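Local coordinates for protein GTP cyclohydrolase 1 type 2 homolog (Escherichia coli, Escherichia coli O157:H7, PDB 1NMO) that binds a pair of metal ions within a toroidal homohexamer and may take part in degrading radiation-damaged nucleotides, at residues Ile179-Gly193 and Ser202-His215. Sequence-based numbering, arbitrary orientation.
With FE (Fe (III) ion), chain G.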
# COMPACT_ATOMS: atom_id res chain seq x y z
N ILE A 179 -23.96 27.94 4.34
CA ILE A 179 -23.22 28.16 5.53
C ILE A 179 -23.23 29.59 6.09
O ILE A 179 -23.23 29.78 7.34
CB ILE A 179 -21.76 27.69 5.36
CG1 ILE A 179 -21.06 27.81 6.72
CG2 ILE A 179 -21.01 28.53 4.27
CD1 ILE A 179 -19.65 27.02 6.81
N ASP A 180 -23.24 30.61 5.23
CA ASP A 180 -23.18 31.96 5.76
C ASP A 180 -24.49 32.32 6.43
O ASP A 180 -24.50 32.88 7.54
CB ASP A 180 -22.90 32.97 4.70
CG ASP A 180 -21.48 32.90 4.17
OD1 ASP A 180 -20.56 32.35 4.85
OD2 ASP A 180 -21.32 33.43 3.04
N SER A 181 -25.59 31.98 5.78
CA SER A 181 -26.83 32.30 6.40
C SER A 181 -26.95 31.53 7.74
O SER A 181 -27.58 32.04 8.67
CB SER A 181 -27.96 32.00 5.43
OG SER A 181 -28.67 30.92 5.96
N ALA A 182 -26.35 30.35 7.90
CA ALA A 182 -26.46 29.68 9.21
C ALA A 182 -25.60 30.41 10.18
O ALA A 182 -25.96 30.53 11.30
CB ALA A 182 -26.00 28.24 9.15
N ALA A 183 -24.42 30.88 9.79
CA ALA A 183 -23.58 31.62 10.74
C ALA A 183 -24.31 32.88 11.33
O ALA A 183 -24.22 33.22 12.52
CB ALA A 183 -22.26 32.06 10.02
N ARG A 184 -24.96 33.62 10.45
CA ARG A 184 -25.70 34.81 10.82
C ARG A 184 -26.73 34.37 11.87
O ARG A 184 -26.80 34.95 12.93
CB ARG A 184 -26.41 35.36 9.60
CG ARG A 184 -26.40 36.86 9.43
CD ARG A 184 -25.65 37.16 8.18
NE ARG A 184 -26.33 36.57 7.01
CZ ARG A 184 -25.70 36.03 5.95
NH1 ARG A 184 -24.35 36.00 5.93
NH2 ARG A 184 -26.40 35.56 4.89
N PHE A 185 -27.48 33.31 11.59
CA PHE A 185 -28.49 32.82 12.53
C PHE A 185 -27.90 32.54 13.91
O PHE A 185 -28.50 32.91 14.94
CB PHE A 185 -29.15 31.58 11.97
CG PHE A 185 -30.28 31.09 12.80
CD1 PHE A 185 -31.55 31.66 12.67
CD2 PHE A 185 -30.06 30.13 13.76
CE1 PHE A 185 -32.59 31.29 13.52
CE2 PHE A 185 -31.07 29.74 14.61
CZ PHE A 185 -32.35 30.31 14.50
N GLY A 186 -26.72 31.91 13.93
CA GLY A 186 -26.00 31.58 15.16
C GLY A 186 -26.01 30.09 15.43
O GLY A 186 -26.97 29.51 15.98
N VAL A 187 -24.97 29.39 15.02
CA VAL A 187 -24.95 27.97 15.33
C VAL A 187 -23.51 27.64 15.72
O VAL A 187 -22.64 28.46 15.50
CB VAL A 187 -25.34 27.15 14.10
CG1 VAL A 187 -26.80 27.44 13.73
CG2 VAL A 187 -24.36 27.54 12.89
N ASP A 188 -23.25 26.46 16.29
CA ASP A 188 -21.86 26.15 16.60
C ASP A 188 -21.35 25.29 15.41
O ASP A 188 -20.14 25.29 15.09
CB ASP A 188 -21.75 25.27 17.86
CG ASP A 188 -22.46 25.84 19.07
OD1 ASP A 188 -22.46 27.07 19.22
OD2 ASP A 188 -22.98 25.05 19.89
N ALA A 189 -22.24 24.54 14.75
CA ALA A 189 -21.77 23.72 13.63
C ALA A 189 -22.77 23.72 12.48
O ALA A 189 -23.99 23.96 12.70
CB ALA A 189 -21.52 22.34 14.11
N PHE A 190 -22.26 23.52 11.25
CA PHE A 190 -23.12 23.44 10.02
C PHE A 190 -22.65 22.20 9.34
O PHE A 190 -21.43 22.00 9.20
CB PHE A 190 -22.94 24.65 9.08
CG PHE A 190 -23.73 24.54 7.81
CD1 PHE A 190 -25.12 24.52 7.82
CD2 PHE A 190 -23.08 24.46 6.55
CE1 PHE A 190 -25.89 24.42 6.62
CE2 PHE A 190 -23.81 24.38 5.37
CZ PHE A 190 -25.25 24.36 5.40
N ILE A 191 -23.59 21.35 8.94
CA ILE A 191 -23.30 20.06 8.30
C ILE A 191 -23.94 19.99 6.94
O ILE A 191 -25.14 20.30 6.83
CB ILE A 191 -23.95 18.89 9.10
CG1 ILE A 191 -23.53 18.98 10.53
CG2 ILE A 191 -23.52 17.48 8.52
CD1 ILE A 191 -24.24 17.98 11.37
N THR A 192 -23.23 19.61 5.88
CA THR A 192 -24.02 19.52 4.64
C THR A 192 -23.39 18.37 3.90
O THR A 192 -22.74 17.56 4.53
CB THR A 192 -23.98 20.80 3.86
OG1 THR A 192 -24.77 20.63 2.67
CG2 THR A 192 -22.54 21.15 3.44
N GLY A 193 -23.53 18.26 2.58
CA GLY A 193 -22.89 17.10 1.94
C GLY A 193 -21.55 17.41 1.25
O GLY A 193 -20.55 16.74 1.43
N SER A 202 -15.52 30.51 5.14
CA SER A 202 -16.70 30.85 5.94
C SER A 202 -16.62 30.17 7.30
O SER A 202 -16.90 30.80 8.30
CB SER A 202 -17.99 30.43 5.24
OG SER A 202 -18.14 31.14 4.02
N ALA A 203 -16.23 28.90 7.33
CA ALA A 203 -16.13 28.14 8.58
C ALA A 203 -15.17 28.81 9.50
O ALA A 203 -15.48 29.07 10.71
CB ALA A 203 -15.65 26.74 8.30
N ARG A 204 -13.99 29.10 8.93
CA ARG A 204 -12.92 29.74 9.67
C ARG A 204 -13.22 31.17 10.18
O ARG A 204 -13.02 31.46 11.35
CB ARG A 204 -11.64 29.79 8.80
CG ARG A 204 -10.90 28.46 8.66
CD ARG A 204 -9.74 28.57 7.57
NE ARG A 204 -9.05 27.28 7.37
CZ ARG A 204 -8.14 27.09 6.42
NH1 ARG A 204 -7.82 28.10 5.60
NH2 ARG A 204 -7.49 25.90 6.28
N GLU A 205 -13.69 32.04 9.28
CA GLU A 205 -13.91 33.44 9.61
C GLU A 205 -15.12 33.76 10.46
O GLU A 205 -15.22 34.85 11.04
CB GLU A 205 -13.90 34.24 8.31
CG GLU A 205 -12.43 34.40 7.79
CD GLU A 205 -12.37 35.09 6.39
OE1 GLU A 205 -13.08 36.10 6.13
OE2 GLU A 205 -11.63 34.61 5.50
N GLN A 206 -16.04 32.81 10.55
CA GLN A 206 -17.23 33.00 11.38
C GLN A 206 -17.21 32.08 12.60
O GLN A 206 -18.18 32.04 13.34
CB GLN A 206 -18.52 32.87 10.54
CG GLN A 206 -18.72 34.07 9.56
CD GLN A 206 -19.75 33.81 8.39
OE1 GLN A 206 -19.93 32.66 7.92
NE2 GLN A 206 -20.37 34.89 7.89
N GLY A 207 -16.10 31.35 12.82
CA GLY A 207 -16.03 30.51 14.02
C GLY A 207 -16.99 29.31 14.23
O GLY A 207 -17.45 29.03 15.35
N LEU A 208 -17.32 28.57 13.18
CA LEU A 208 -18.16 27.41 13.43
C LEU A 208 -17.48 26.16 12.85
O LEU A 208 -16.58 26.25 12.01
CB LEU A 208 -19.55 27.58 12.86
CG LEU A 208 -19.64 27.77 11.36
CD1 LEU A 208 -21.09 27.67 10.87
CD2 LEU A 208 -19.12 29.11 11.06
N HIS A 209 -17.86 25.01 13.39
CA HIS A 209 -17.37 23.74 12.97
C HIS A 209 -18.11 23.44 11.68
O HIS A 209 -19.34 23.57 11.65
CB HIS A 209 -17.75 22.66 13.99
CG HIS A 209 -16.93 22.70 15.24
ND1 HIS A 209 -15.62 22.27 15.29
CD2 HIS A 209 -17.22 23.18 16.48
CE1 HIS A 209 -15.12 22.50 16.50
NE2 HIS A 209 -16.07 23.05 17.24
N PHE A 210 -17.39 23.01 10.63
CA PHE A 210 -18.06 22.69 9.38
C PHE A 210 -17.74 21.24 9.02
O PHE A 210 -16.60 20.84 9.20
CB PHE A 210 -17.62 23.62 8.22
CG PHE A 210 -18.01 23.10 6.91
CD1 PHE A 210 -19.34 23.09 6.52
CD2 PHE A 210 -17.06 22.50 6.09
CE1 PHE A 210 -19.76 22.49 5.32
CE2 PHE A 210 -17.47 21.89 4.88
CZ PHE A 210 -18.83 21.89 4.51
N TYR A 211 -18.72 20.49 8.53
CA TYR A 211 -18.58 19.07 8.15
C TYR A 211 -19.15 18.93 6.74
O TYR A 211 -20.28 19.41 6.50
CB TYR A 211 -19.43 18.14 9.04
CG TYR A 211 -19.06 18.26 10.48
CD1 TYR A 211 -19.48 19.32 11.22
CD2 TYR A 211 -18.13 17.38 11.02
CE1 TYR A 211 -18.94 19.53 12.51
CE2 TYR A 211 -17.61 17.54 12.28
CZ TYR A 211 -18.00 18.63 13.03
OH TYR A 211 -17.41 18.79 14.31
N ALA A 212 -18.41 18.27 5.82
CA ALA A 212 -18.93 18.05 4.46
C ALA A 212 -19.06 16.56 4.62
O ALA A 212 -18.05 15.86 4.54
CB ALA A 212 -17.88 18.40 3.43
N ALA A 213 -20.27 16.06 4.88
CA ALA A 213 -20.41 14.64 5.22
C ALA A 213 -20.66 13.73 4.08
O ALA A 213 -20.90 12.53 4.31
CB ALA A 213 -21.47 14.46 6.25
N GLY A 214 -20.59 14.28 2.85
CA GLY A 214 -20.82 13.47 1.66
C GLY A 214 -22.17 13.72 1.02
O GLY A 214 -23.17 13.74 1.71
N HIS A 215 -22.23 13.88 -0.30
CA HIS A 215 -23.53 14.13 -0.93
C HIS A 215 -24.43 12.91 -0.90
O HIS A 215 -25.61 12.94 -0.41
CB HIS A 215 -23.37 14.55 -2.39
CG HIS A 215 -24.63 15.11 -2.95
ND1 HIS A 215 -24.69 16.31 -3.64
CD2 HIS A 215 -25.88 14.60 -2.99
CE1 HIS A 215 -25.92 16.51 -4.10
NE2 HIS A 215 -26.66 15.48 -3.71
FE FE G . -28.87 15.91 -3.92
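F190 and F210 lie alongside each other on adjacent parallel strands of a beta-alpha-beta unit, in which strand 189-192 is followed by helix 197-205 and then strand 209-212. The strand segments run only 9° from parallel. Backbone hydrogen bonds alternate between them: H209 N to D188 O, F190 N to H209 O, Y211 N to F190 O and T192 N to Y211 O. Both phenyl groups have CG anti to the backbone N (chi1 176° and 165°), which sends them the same way on the face beneath helices 179-185 and 197-205; F190 CD2 comes in near the plane of the F210 ring, 4.0 Å from F210 CD1. T192 CG2 also meets that ring at its edge, 3.6 Å from F210 CE1, while T192 OG1 is hydrogen-bonded to the carbonyl of C171.

The helices close over this layer. I179 keeps an extended side chain and crosses F210 at roughly a right angle, touching F210 CD1 with CD1, and its CG2 rests on S202 CB. L208 holds CG between its backbone N and carbonyl carbon (chi1 61°), bringing CD1 against both V187 CG2, at 3.8 Å, and F190 CB. S202 OG donates to D180 OD1 over 2.8 Å, reaching the carboxylate from its syn side and tying the two helices together.

On the other sheet face, the Y211 ring presents its edge to A189 CB, and the I191 side chain crosses Y211 obliquely, with I191 CG1 4.1 Å from Y211 CD1; the Y211 hydroxyl is hydrogen-bonded to G139 O. Past the strands, A213 N is hydrogen-bonded to T192 O and G214 N to G193 O, carrying the chain to H215. There E194 OE2 is hydrogen-bonded to ND1, and NE2 binds an iron ion at 2.3 Å, also coordinated by H64 and E219.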